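Long-range contacts in probable E3 ubiquitin-protein ligase HERC1 (Homo sapiens, PDB 4QT6), which probably transfers ubiquitin to target proteins as a HECT-type ligase, the SPRY domain crystallised here belonging to a family that commonly binds proteins: residues Q16-S22 with N146-K152; C38-Y44 with F103-D109; G58-W62 with D132-L136; M75-R79 with C139-Y143. All coordinates share one frame; numbering follows the deposited sequence.

Contact 1 (Q16-S22 with N146-K152); sequences QILTHGS and NPGEKVK. With ARF (formamide), chain H.
His20 and Glu149 make the tight end of this contact. His20 ND1 donates to Glu149 OE1 at 2.7 Å, and that oxygen lies in the ring plane at its edge, met on the syn side of the carboxylate. The glutamate reaches back because its chain bends at chi2 (89°), while the His20 ring, CG anti to the backbone N (chi1 -176°), runs alongside it. Pro147 CA sits over one ring face, and the Phe142 ring also stacks with His20. NE2 binds Gly24 O and OE2 binds Ser144 OG, so both polar groups are buried with partners; the carboxylate would probably favour a protonated imidazole. A leucine in place of His20 would probably leave the buried Glu149 OE1 without its donor and Gly24 O without a mate. Gly148, whose backbone angles call for glycine, sends its N to His20 O at 2.9 Å from above the carbonyl plane.

Strands 17-20 and 150-152 are antiparallel neighbours in one sheet of the SPRY beta-sandwich. Leu18 N meets Val151 O at 2.8 Å and Val151 N returns to Leu18 O at 3.0 Å, and both apolar side chains turn inward onto Val140 of the facing sheet.

The face bearing Ile17, Thr19, Lys150 and Lys152 is looser. Lys150 CG lies 3.4 Å from Thr19 OG1, and the polar ends of both go to Glu13. Ile17 CG1 rests on Lys152 CB at 3.9 Å. Beyond it the extended Lys152 runs beside exposed Gln16, NZ to OE1 being a weak hydrogen bond of 3.4 Å, while at the far end Ser22 N holds a formamide oxygen at 3.1 Å.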
# COMPACT_ATOMS: atom_id res chain seq x y z
N GLN A 16 -14.26 -1.18 3.68
CA GLN A 16 -13.30 -2.06 2.98
C GLN A 16 -12.53 -1.34 1.89
O GLN A 16 -11.53 -1.86 1.39
CB GLN A 16 -14.08 -3.20 2.28
CG GLN A 16 -15.03 -4.03 3.14
CD GLN A 16 -15.79 -5.09 2.33
OE1 GLN A 16 -15.88 -5.02 1.09
NE2 GLN A 16 -16.36 -6.06 3.02
N ILE A 17 -13.02 -0.19 1.46
CA ILE A 17 -12.44 0.50 0.31
C ILE A 17 -11.92 1.87 0.70
O ILE A 17 -12.55 2.59 1.48
CB ILE A 17 -13.45 0.58 -0.86
CG1 ILE A 17 -13.62 -0.83 -1.45
CG2 ILE A 17 -13.04 1.56 -1.96
CD1 ILE A 17 -14.83 -0.96 -2.33
N LEU A 18 -10.76 2.22 0.15
CA LEU A 18 -10.23 3.56 0.30
C LEU A 18 -10.34 4.24 -1.05
O LEU A 18 -9.84 3.73 -2.07
CB LEU A 18 -8.76 3.54 0.77
CG LEU A 18 -8.18 4.91 1.10
CD1 LEU A 18 -8.71 5.39 2.44
CD2 LEU A 18 -6.65 4.86 1.11
N THR A 19 -10.99 5.40 -1.04
CA THR A 19 -11.21 6.17 -2.25
C THR A 19 -10.46 7.49 -2.18
O THR A 19 -10.55 8.20 -1.19
CB THR A 19 -12.73 6.43 -2.44
OG1 THR A 19 -13.39 5.17 -2.59
CG2 THR A 19 -13.00 7.34 -3.65
N HIS A 20 -9.73 7.81 -3.25
CA HIS A 20 -8.96 9.03 -3.29
C HIS A 20 -9.95 10.18 -3.45
O HIS A 20 -10.77 10.16 -4.37
CB HIS A 20 -7.98 9.01 -4.45
CG HIS A 20 -7.07 10.19 -4.49
ND1 HIS A 20 -6.36 10.54 -5.62
CD2 HIS A 20 -6.75 11.10 -3.54
CE1 HIS A 20 -5.62 11.60 -5.35
NE2 HIS A 20 -5.86 11.98 -4.12
N GLY A 21 -9.92 11.12 -2.51
CA GLY A 21 -10.90 12.20 -2.47
C GLY A 21 -10.30 13.53 -2.86
O GLY A 21 -9.33 13.59 -3.63
N SER A 22 -10.90 14.59 -2.35
CA SER A 22 -10.44 15.95 -2.62
C SER A 22 -9.25 16.32 -1.75
O SER A 22 -9.02 15.74 -0.69
CB SER A 22 -11.58 16.95 -2.36
OG SER A 22 -11.83 17.08 -0.96
N ASN A 146 -5.92 14.51 -8.79
CA ASN A 146 -7.35 14.40 -8.91
C ASN A 146 -7.89 13.21 -8.13
O ASN A 146 -7.22 12.19 -8.00
CB ASN A 146 -7.75 14.22 -10.37
CG ASN A 146 -7.49 15.46 -11.21
OD1 ASN A 146 -7.30 16.55 -10.68
ND2 ASN A 146 -7.49 15.29 -12.52
N PRO A 147 -9.12 13.34 -7.63
CA PRO A 147 -9.78 12.23 -6.96
C PRO A 147 -10.11 11.05 -7.87
O PRO A 147 -10.08 11.16 -9.10
CB PRO A 147 -11.08 12.84 -6.45
CG PRO A 147 -11.30 14.06 -7.27
CD PRO A 147 -9.96 14.56 -7.66
N GLY A 148 -10.45 9.92 -7.25
CA GLY A 148 -11.17 8.86 -7.95
C GLY A 148 -10.71 7.43 -7.85
O GLY A 148 -11.51 6.50 -8.07
N GLU A 149 -9.43 7.23 -7.59
CA GLU A 149 -8.91 5.87 -7.52
C GLU A 149 -9.54 5.18 -6.32
O GLU A 149 -9.89 5.85 -5.36
CB GLU A 149 -7.40 5.84 -7.33
CG GLU A 149 -6.55 6.44 -8.44
CD GLU A 149 -6.30 7.91 -8.27
OE1 GLU A 149 -6.90 8.55 -7.39
OE2 GLU A 149 -5.48 8.46 -9.02
N LYS A 150 -9.67 3.86 -6.39
CA LYS A 150 -10.25 3.07 -5.29
C LYS A 150 -9.49 1.77 -5.09
O LYS A 150 -9.21 1.05 -6.06
CB LYS A 150 -11.73 2.74 -5.55
CG LYS A 150 -12.64 3.94 -5.64
CD LYS A 150 -14.08 3.47 -5.71
CE LYS A 150 -15.02 4.64 -5.98
NZ LYS A 150 -16.42 4.41 -5.54
N VAL A 151 -9.16 1.46 -3.84
CA VAL A 151 -8.46 0.21 -3.49
C VAL A 151 -9.20 -0.48 -2.36
O VAL A 151 -9.54 0.15 -1.35
CB VAL A 151 -7.00 0.50 -3.05
CG1 VAL A 151 -6.24 -0.78 -2.67
CG2 VAL A 151 -6.25 1.24 -4.16
N LYS A 152 -9.40 -1.78 -2.51
CA LYS A 152 -10.03 -2.60 -1.49
C LYS A 152 -8.97 -3.38 -0.71
O LYS A 152 -8.06 -3.96 -1.30
CB LYS A 152 -10.99 -3.58 -2.16
CG LYS A 152 -11.72 -4.50 -1.20
CD LYS A 152 -12.80 -5.31 -1.91
CE LYS A 152 -13.47 -6.26 -0.94
NZ LYS A 152 -14.71 -6.87 -1.47
N ARF H . -10.83 14.96 1.36
C ARF H . -11.55 13.86 1.14
O ARF H . -12.37 13.85 0.22

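Contact 2 (C38-Y44 with F103-D109); sequences CYQWKFY and FITCVLD. With ARF (formamide), chain D; ARF (formamide), chain F; ARF (formamide), chain E.
Lys42 lies alongside Thr105 and obliquely against Phe103, and its long chain suits a face where carbon is sheltered and only the tip need be polar. Lys42 CB lies 3.7 Å from Ile104 O, and Lys42 CG comes 3.8 Å from Thr105 OG1. Farther out Lys42 CD touches Phe103 CD2 at 4.0 Å, and Lys42 CE returns to Thr105 OG1 at 3.4 Å. The ammonium NZ finds Met158 O outside the two strands, and its attraction to the Phe103 ring is long and weak at most. Next along the same face, Tyr44 CD1 stands over the centre of the Phe103 ring, the two ring planes inclined at 44°, with a formamide at the phenylalanine's edge.

The other face carries the apolar core. Trp41 CG is wedged between its backbone N and carbonyl carbon (chi1 74°), which lays the indole across the neighbouring strand: Cys106 CB sits over the six-membered ring, 3.4 Å from Trp41 CZ2, in a CH-pi contact, and Leu108 CB meets the indole edge. Cysteine is small enough to slip beneath this large ring. Cys106 SG also reaches Phe43 CD2 at 3.7 Å, obliquely to the ring.

Six backbone hydrogen bonds join the strands, Cys106 N to Trp41 O being 2.8 Å. Strand 38-47 has strand 150-154 on its other side, and 103-109 is followed by 114-119, so this antiparallel pair lies inside one sheet of the SPRY beta-sandwich. Trp41 and Phe43 project from it onto Pro138 of the facing strand 137-142, while Ile104 and Cys106 pack on Phe117 of strand 114-119.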
# COMPACT_ATOMS: atom_id res chain seq x y z
N CYS A 38 3.95 -12.62 11.58
CA CYS A 38 3.80 -12.44 10.15
C CYS A 38 2.30 -12.30 9.85
O CYS A 38 1.47 -12.98 10.44
CB CYS A 38 4.46 -13.61 9.37
SG CYS A 38 4.53 -13.51 7.56
N TYR A 39 1.97 -11.37 8.95
CA TYR A 39 0.59 -11.17 8.52
C TYR A 39 0.57 -11.00 7.02
O TYR A 39 1.37 -10.26 6.46
CB TYR A 39 -0.01 -9.93 9.16
CG TYR A 39 -1.43 -9.61 8.73
CD1 TYR A 39 -2.46 -10.52 8.95
CD2 TYR A 39 -1.72 -8.40 8.13
CE1 TYR A 39 -3.76 -10.23 8.58
CE2 TYR A 39 -3.02 -8.09 7.75
CZ TYR A 39 -4.03 -9.01 7.97
OH TYR A 39 -5.33 -8.73 7.62
N GLN A 40 -0.36 -11.71 6.39
CA GLN A 40 -0.54 -11.68 4.95
C GLN A 40 -1.96 -11.15 4.62
O GLN A 40 -2.92 -11.50 5.31
CB GLN A 40 -0.34 -13.09 4.42
CG GLN A 40 -0.18 -13.22 2.94
CD GLN A 40 0.13 -14.65 2.51
OE1 GLN A 40 0.76 -15.41 3.25
NE2 GLN A 40 -0.34 -15.02 1.34
N TRP A 41 -2.07 -10.32 3.59
CA TRP A 41 -3.37 -9.82 3.14
C TRP A 41 -3.25 -9.44 1.66
O TRP A 41 -2.17 -9.55 1.06
CB TRP A 41 -3.84 -8.63 3.98
CG TRP A 41 -3.09 -7.39 3.68
CD1 TRP A 41 -3.50 -6.36 2.90
CD2 TRP A 41 -1.78 -7.04 4.16
NE1 TRP A 41 -2.55 -5.41 2.84
CE2 TRP A 41 -1.48 -5.78 3.62
CE3 TRP A 41 -0.85 -7.65 5.01
CZ2 TRP A 41 -0.28 -5.11 3.86
CZ3 TRP A 41 0.36 -7.00 5.24
CH2 TRP A 41 0.63 -5.73 4.67
N LYS A 42 -4.35 -8.98 1.06
CA LYS A 42 -4.33 -8.53 -0.31
C LYS A 42 -4.94 -7.15 -0.47
O LYS A 42 -5.80 -6.75 0.28
CB LYS A 42 -5.07 -9.51 -1.23
CG LYS A 42 -4.45 -10.89 -1.28
CD LYS A 42 -5.19 -11.80 -2.22
CE LYS A 42 -4.50 -13.13 -2.34
NZ LYS A 42 -5.38 -14.12 -3.01
N PHE A 43 -4.41 -6.41 -1.44
CA PHE A 43 -5.09 -5.24 -1.97
C PHE A 43 -5.65 -5.58 -3.32
O PHE A 43 -5.00 -6.28 -4.10
CB PHE A 43 -4.14 -4.06 -2.10
CG PHE A 43 -3.75 -3.44 -0.79
CD1 PHE A 43 -4.70 -2.82 0.00
CD2 PHE A 43 -2.43 -3.41 -0.39
CE1 PHE A 43 -4.34 -2.22 1.20
CE2 PHE A 43 -2.07 -2.79 0.80
CZ PHE A 43 -3.02 -2.18 1.57
N TYR A 44 -6.87 -5.09 -3.60
CA TYR A 44 -7.50 -5.29 -4.89
C TYR A 44 -7.76 -3.90 -5.47
O TYR A 44 -8.33 -3.02 -4.80
CB TYR A 44 -8.80 -6.07 -4.74
CG TYR A 44 -9.57 -6.16 -6.02
CD1 TYR A 44 -9.12 -6.97 -7.06
CD2 TYR A 44 -10.73 -5.42 -6.20
CE1 TYR A 44 -9.83 -7.05 -8.25
CE2 TYR A 44 -11.43 -5.49 -7.40
CZ TYR A 44 -10.97 -6.31 -8.41
OH TYR A 44 -11.67 -6.41 -9.60
N PHE A 103 -4.89 -8.05 -8.05
CA PHE A 103 -4.63 -8.30 -6.62
C PHE A 103 -3.16 -8.24 -6.34
O PHE A 103 -2.36 -8.82 -7.09
CB PHE A 103 -5.06 -9.70 -6.21
CG PHE A 103 -6.53 -9.92 -6.13
CD1 PHE A 103 -7.23 -10.36 -7.24
CD2 PHE A 103 -7.21 -9.75 -4.94
CE1 PHE A 103 -8.60 -10.59 -7.17
CE2 PHE A 103 -8.56 -9.98 -4.85
CZ PHE A 103 -9.26 -10.40 -5.97
N ILE A 104 -2.78 -7.57 -5.24
CA ILE A 104 -1.40 -7.59 -4.75
C ILE A 104 -1.44 -8.25 -3.38
O ILE A 104 -2.02 -7.74 -2.45
CB ILE A 104 -0.76 -6.17 -4.67
CG1 ILE A 104 -0.72 -5.51 -6.05
CG2 ILE A 104 0.62 -6.23 -4.02
CD1 ILE A 104 0.09 -6.29 -7.07
N THR A 105 -0.80 -9.40 -3.27
CA THR A 105 -0.58 -10.04 -1.98
C THR A 105 0.57 -9.35 -1.28
O THR A 105 1.63 -9.13 -1.89
CB THR A 105 -0.24 -11.53 -2.15
OG1 THR A 105 -1.30 -12.19 -2.87
CG2 THR A 105 -0.00 -12.20 -0.82
N CYS A 106 0.38 -9.04 -0.01
CA CYS A 106 1.40 -8.40 0.80
C CYS A 106 1.70 -9.34 1.94
O CYS A 106 0.79 -9.86 2.59
CB CYS A 106 0.88 -7.07 1.36
SG CYS A 106 0.21 -5.95 0.09
N VAL A 107 2.99 -9.57 2.19
CA VAL A 107 3.44 -10.35 3.32
C VAL A 107 4.34 -9.50 4.19
O VAL A 107 5.40 -9.07 3.73
CB VAL A 107 4.22 -11.61 2.88
CG1 VAL A 107 4.57 -12.45 4.10
CG2 VAL A 107 3.39 -12.44 1.92
N LEU A 108 3.87 -9.19 5.39
CA LEU A 108 4.61 -8.41 6.35
C LEU A 108 5.12 -9.36 7.42
O LEU A 108 4.36 -9.86 8.26
CB LEU A 108 3.74 -7.32 6.97
CG LEU A 108 4.38 -6.51 8.07
CD1 LEU A 108 5.63 -5.77 7.57
CD2 LEU A 108 3.36 -5.57 8.70
N ASP A 109 6.44 -9.60 7.40
CA ASP A 109 7.08 -10.55 8.30
C ASP A 109 7.89 -9.76 9.32
O ASP A 109 9.01 -9.33 9.05
CB ASP A 109 7.95 -11.52 7.49
CG ASP A 109 8.48 -12.68 8.32
OD1 ASP A 109 8.56 -12.52 9.55
OD2 ASP A 109 8.79 -13.73 7.74
N ARF D . -2.68 -8.14 12.77
C ARF D . -3.68 -8.39 11.92
O ARF D . -4.15 -7.47 11.26
N ARF F . -6.01 -5.58 7.69
C ARF F . -7.24 -5.58 7.14
O ARF F . -7.96 -4.60 7.31
N ARF E . -11.73 -11.72 -8.92
C ARF E . -12.22 -10.66 -8.26
O ARF E . -12.63 -10.83 -7.13

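Contact 3 (G58-W62 with D132-L136); sequences GVSRW and DAAEL
Arg61 spreads its guanidinium over the methyl of Ala133, whose CB lies 3.6 Å from NE against one flat face. A methyl is small enough to let the flat cation lie close over it. The arginine chain is extended from CG to NE, with CG anti to the carbonyl carbon (chi1 -68°), an extension that carries the head group past Ala133 to Asp132. There Arg61 NH2 forms a salt bridge to Asp132 OD1 at 3.0 Å. It is not an in-plane, forked pairing: the nitrogen comes from above the carboxylate, and the two planes are 53° apart. A water widens the link, donating a hydrogen bond to Asp132 OD1 at 2.7 Å and accepting one from Arg61 NH1 at 3.0 Å. A methionine in place of Arg61 would probably leave the Asp132 carboxylate without its cationic mate and this water without the donor NH1.

Beneath the cation, Leu136 supplies the apolar part. Leu136 CD2 presses on Ser60 C at 3.5 Å and on the backbone N of Arg61, while the other branch, CD1, meets Val59 CG2 at 4.1 Å with the side chains crossing at about a right angle. A second water joins the backbones, accepting from Trp62 N at 2.9 Å and donating to Glu135 O at 2.8 Å. Ser60 OG donates to Arg61 O in the carbonyl plane, on a lone pair.

Trp76 of strand 75-79 lies against Arg61, Asp132 and Leu136 alike. The arrangement is that of a connecting loop folded onto a strand end at the rim of the SPRY beta-sandwich, just before the loop enters strand 137-142.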
# COMPACT_ATOMS: atom_id res chain seq x y z
N GLY A 58 1.25 -0.62 0.36
CA GLY A 58 2.32 -1.12 1.19
C GLY A 58 1.96 -1.08 2.65
O GLY A 58 0.85 -1.46 3.02
N VAL A 59 2.92 -0.66 3.47
CA VAL A 59 2.71 -0.50 4.91
C VAL A 59 3.27 0.84 5.39
O VAL A 59 4.15 1.42 4.73
CB VAL A 59 3.34 -1.66 5.72
CG1 VAL A 59 2.59 -2.95 5.44
CG2 VAL A 59 4.82 -1.80 5.40
N SER A 60 2.74 1.32 6.50
CA SER A 60 3.09 2.62 7.07
C SER A 60 3.17 2.58 8.58
O SER A 60 2.39 1.88 9.26
CB SER A 60 2.06 3.67 6.68
OG SER A 60 2.45 4.96 7.10
N ARG A 61 4.06 3.42 9.10
CA ARG A 61 4.02 3.85 10.49
C ARG A 61 2.86 4.78 10.73
O ARG A 61 2.33 5.40 9.79
CB ARG A 61 5.30 4.63 10.82
CG ARG A 61 6.53 3.79 10.81
CD ARG A 61 7.73 4.67 11.13
NE ARG A 61 8.87 3.85 11.51
CZ ARG A 61 9.91 3.54 10.74
NH1 ARG A 61 10.04 3.98 9.49
NH2 ARG A 61 10.86 2.79 11.26
N TRP A 62 2.49 4.94 12.00
CA TRP A 62 1.55 5.96 12.41
C TRP A 62 2.10 6.65 13.66
O TRP A 62 2.52 5.96 14.58
CB TRP A 62 0.20 5.33 12.73
CG TRP A 62 -0.83 6.35 13.09
CD1 TRP A 62 -1.36 6.57 14.32
CD2 TRP A 62 -1.44 7.28 12.20
NE1 TRP A 62 -2.27 7.60 14.25
CE2 TRP A 62 -2.34 8.05 12.96
CE3 TRP A 62 -1.32 7.54 10.84
CZ2 TRP A 62 -3.11 9.05 12.40
CZ3 TRP A 62 -2.09 8.53 10.28
CH2 TRP A 62 -2.98 9.27 11.06
N ASP A 132 12.28 -1.74 9.99
CA ASP A 132 12.71 -1.27 11.30
C ASP A 132 11.67 -0.44 12.06
O ASP A 132 12.00 0.47 12.80
CB ASP A 132 14.04 -0.51 11.15
CG ASP A 132 13.93 0.74 10.27
OD1 ASP A 132 12.84 1.06 9.74
OD2 ASP A 132 14.97 1.43 10.11
N ALA A 133 10.39 -0.77 11.87
CA ALA A 133 9.32 -0.21 12.69
C ALA A 133 8.78 -1.24 13.66
O ALA A 133 8.79 -2.44 13.36
CB ALA A 133 8.19 0.31 11.84
N ALA A 134 8.33 -0.77 14.82
CA ALA A 134 7.76 -1.62 15.82
C ALA A 134 6.33 -2.02 15.48
O ALA A 134 5.91 -3.13 15.83
CB ALA A 134 7.77 -0.94 17.17
N GLU A 135 5.59 -1.10 14.87
CA GLU A 135 4.20 -1.37 14.51
C GLU A 135 3.93 -0.81 13.13
O GLU A 135 4.28 0.33 12.83
CB GLU A 135 3.25 -0.75 15.53
CG GLU A 135 1.77 -1.00 15.23
CD GLU A 135 0.86 -0.91 16.42
OE1 GLU A 135 1.25 -0.37 17.47
OE2 GLU A 135 -0.28 -1.42 16.31
N LEU A 136 3.29 -1.61 12.29
CA LEU A 136 3.03 -1.22 10.90
C LEU A 136 1.60 -1.52 10.51
O LEU A 136 0.99 -2.49 10.99
CB LEU A 136 3.99 -1.90 9.91
CG LEU A 136 5.42 -1.35 9.97
CD1 LEU A 136 6.38 -2.22 9.17
CD2 LEU A 136 5.44 0.09 9.46
O HOH W 1 12.61 3.28 8.20
O HOH W 2 3.25 2.80 13.76

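Contact 4 (M75-R79 with C139-Y143); sequences MWLYR and CVMFY. With ARF (formamide), chain B; ARF (formamide), chain C.
The hydroxyl of Tyr143 is held between an arginine and a formamide. Arg79 NE donates to Tyr143 OH at 3.0 Å, within the guanidinium plane, and OH in turn donates to the formamide oxygen at 2.6 Å. The same formamide oxygen also takes a nearly straight bond from Arg79 NH2, again 3.0 Å long, so residues of a strand and a loop grip one carbonyl. Arginine suits the place because NE and NH2, on one edge, can serve the phenol and the ligand together. Tyr143 CG stands between its backbone N and carbonyl carbon (chi1 57°), which swings the ring toward Arg79; the side chains cross at about a right angle, with the hydroxyl at the guanidinium edge. Arg79 NH1 is bound to Tyr86 OH, His69 stacks on the Tyr143 ring, and Asn52 OD1 and Glu53 O also bind the formamide.

Farther in, the contact is apolar and buried. Leu77 CD2 touches Cys139 SG at 4.0 Å, and Met75, present as selenomethionine, brings SE to 4.5 Å from the same sulfur. Leucine and the longer selenomethionine reach across; the small cysteine leaves room. Met141, also selenomethionine, lies against both, though its two conformers make this doubtful.

The two strand axes are 8.4 Å apart at closest because strand 55-60 lies between them, antiparallel to both; their 63° angle reflects the twist of the sheet. Strand 84-86 borders 75-79 on the far side and 26-30 borders 137-142. The opposite face carries Tyr78, stacked on Phe117, and Val140 and Phe142, packed on Val151 of the second sheet of the SPRY beta-sandwich.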
# COMPACT_ATOMS: atom_id res chain seq x y z
N MSE A 75 6.74 5.06 5.24
CA MSE A 75 6.04 4.04 4.44
C MSE A 75 7.01 3.21 3.64
O MSE A 75 8.14 3.63 3.32
CB MSE A 75 5.02 4.67 3.50
CG MSE A 75 4.14 5.68 4.23
SE MSE A 75 2.77 6.37 2.98
CE MSE A 75 1.46 6.85 4.35
N TRP A 76 6.57 2.02 3.31
CA TRP A 76 7.26 1.12 2.40
C TRP A 76 6.26 0.85 1.28
O TRP A 76 5.18 0.28 1.52
CB TRP A 76 7.60 -0.20 3.10
CG TRP A 76 8.78 -0.20 4.03
CD1 TRP A 76 10.02 -0.72 3.76
CD2 TRP A 76 8.83 0.27 5.38
NE1 TRP A 76 10.84 -0.56 4.84
CE2 TRP A 76 10.15 0.02 5.86
CE3 TRP A 76 7.93 0.91 6.23
CZ2 TRP A 76 10.55 0.38 7.14
CZ3 TRP A 76 8.33 1.25 7.51
CH2 TRP A 76 9.63 0.97 7.96
N LEU A 77 6.57 1.30 0.07
CA LEU A 77 5.55 1.42 -0.96
C LEU A 77 5.92 0.73 -2.26
O LEU A 77 7.09 0.66 -2.64
CB LEU A 77 5.24 2.88 -1.24
CG LEU A 77 4.66 3.67 -0.09
CD1 LEU A 77 4.62 5.16 -0.42
CD2 LEU A 77 3.27 3.15 0.27
N TYR A 78 4.89 0.30 -2.96
CA TYR A 78 4.97 -0.44 -4.22
C TYR A 78 4.02 0.27 -5.19
O TYR A 78 2.81 0.40 -4.96
CB TYR A 78 4.63 -1.92 -3.95
CG TYR A 78 4.50 -2.89 -5.09
CD1 TYR A 78 5.26 -2.76 -6.25
CD2 TYR A 78 3.68 -4.02 -4.97
CE1 TYR A 78 5.13 -3.67 -7.29
CE2 TYR A 78 3.56 -4.94 -6.00
CZ TYR A 78 4.30 -4.77 -7.15
OH TYR A 78 4.15 -5.69 -8.18
N ARG A 79 4.60 0.76 -6.28
CA ARG A 79 3.92 1.68 -7.21
C ARG A 79 3.28 0.97 -8.40
O ARG A 79 3.96 0.23 -9.15
CB ARG A 79 4.96 2.72 -7.68
CG ARG A 79 4.46 3.77 -8.64
CD ARG A 79 5.59 4.76 -8.91
NE ARG A 79 5.29 5.67 -10.01
CZ ARG A 79 6.22 6.29 -10.75
NH1 ARG A 79 7.52 6.09 -10.52
NH2 ARG A 79 5.83 7.10 -11.73
N CYS A 139 -1.37 -0.01 4.12
CA CYS A 139 -1.71 1.34 3.62
C CYS A 139 -1.76 1.44 2.13
O CYS A 139 -1.21 0.62 1.42
CB CYS A 139 -0.72 2.38 4.12
SG CYS A 139 0.92 2.31 3.38
N VAL A 140 -2.41 2.50 1.69
CA VAL A 140 -2.51 2.89 0.30
C VAL A 140 -2.20 4.37 0.26
O VAL A 140 -2.60 5.11 1.17
CB VAL A 140 -3.94 2.62 -0.22
CG1 VAL A 140 -4.13 3.16 -1.62
CG2 VAL A 140 -4.24 1.13 -0.16
N MSE A 141 -1.47 4.80 -0.76
CA MSE A 141 -1.17 6.22 -0.97
C MSE A 141 -1.48 6.56 -2.40
O MSE A 141 -1.25 5.73 -3.28
CB MSE A 141 0.32 6.41 -0.62
CG MSE A 141 0.85 7.84 -0.59
SE MSE A 141 1.42 8.50 -2.37
CE MSE A 141 2.00 6.85 -3.25
N PHE A 142 -2.00 7.76 -2.64
CA PHE A 142 -2.24 8.25 -3.99
C PHE A 142 -1.43 9.52 -4.24
O PHE A 142 -1.52 10.46 -3.45
CB PHE A 142 -3.72 8.56 -4.16
CG PHE A 142 -4.64 7.41 -3.83
CD1 PHE A 142 -4.74 6.30 -4.67
CD2 PHE A 142 -5.45 7.47 -2.69
CE1 PHE A 142 -5.59 5.26 -4.37
CE2 PHE A 142 -6.31 6.41 -2.38
CZ PHE A 142 -6.37 5.32 -3.21
N TYR A 143 -0.65 9.52 -5.31
CA TYR A 143 0.17 10.70 -5.66
C TYR A 143 -0.42 11.50 -6.79
O TYR A 143 0.17 12.53 -7.19
CB TYR A 143 1.63 10.33 -5.95
CG TYR A 143 1.83 9.31 -7.04
CD1 TYR A 143 1.84 9.68 -8.37
CD2 TYR A 143 2.01 7.97 -6.74
CE1 TYR A 143 2.00 8.76 -9.37
CE2 TYR A 143 2.19 7.02 -7.74
CZ TYR A 143 2.21 7.42 -9.05
OH TYR A 143 2.41 6.49 -10.03
N ARF B . 1.31 7.59 -13.86
C ARF B . 2.59 7.74 -13.50
O ARF B . 2.95 7.49 -12.36
N ARF C . 5.08 -8.35 -7.48
C ARF C . 5.85 -9.17 -8.21
O ARF C . 6.29 -8.80 -9.29

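Overall arrangement
The four contacts sample both sheets of the sandwich. Contacts 1 and 2 share one sheet, joined where Lys152 N lies 2.8 Å from Tyr44 O; contacts 3 and 4 meet in the other, where Gly58 O lies 2.9 Å from Cys139 N. Between the layers, Phe43 CZ of contact 2 lies 3.3 Å from Cys139 O of contact 4, and Trp41 CH2 of contact 2 comes 3.5 Å from Val59 CG1 of contact 3. Contacts 1 and 3, about 21 Å apart between centres, lie on opposite sides of the chain's centre. Formamide sites touch contacts 1, 2 and 4; the Arg79 and Tyr143 pocket belongs to contact 4, whose centre is about 13 Å from that of contact 1.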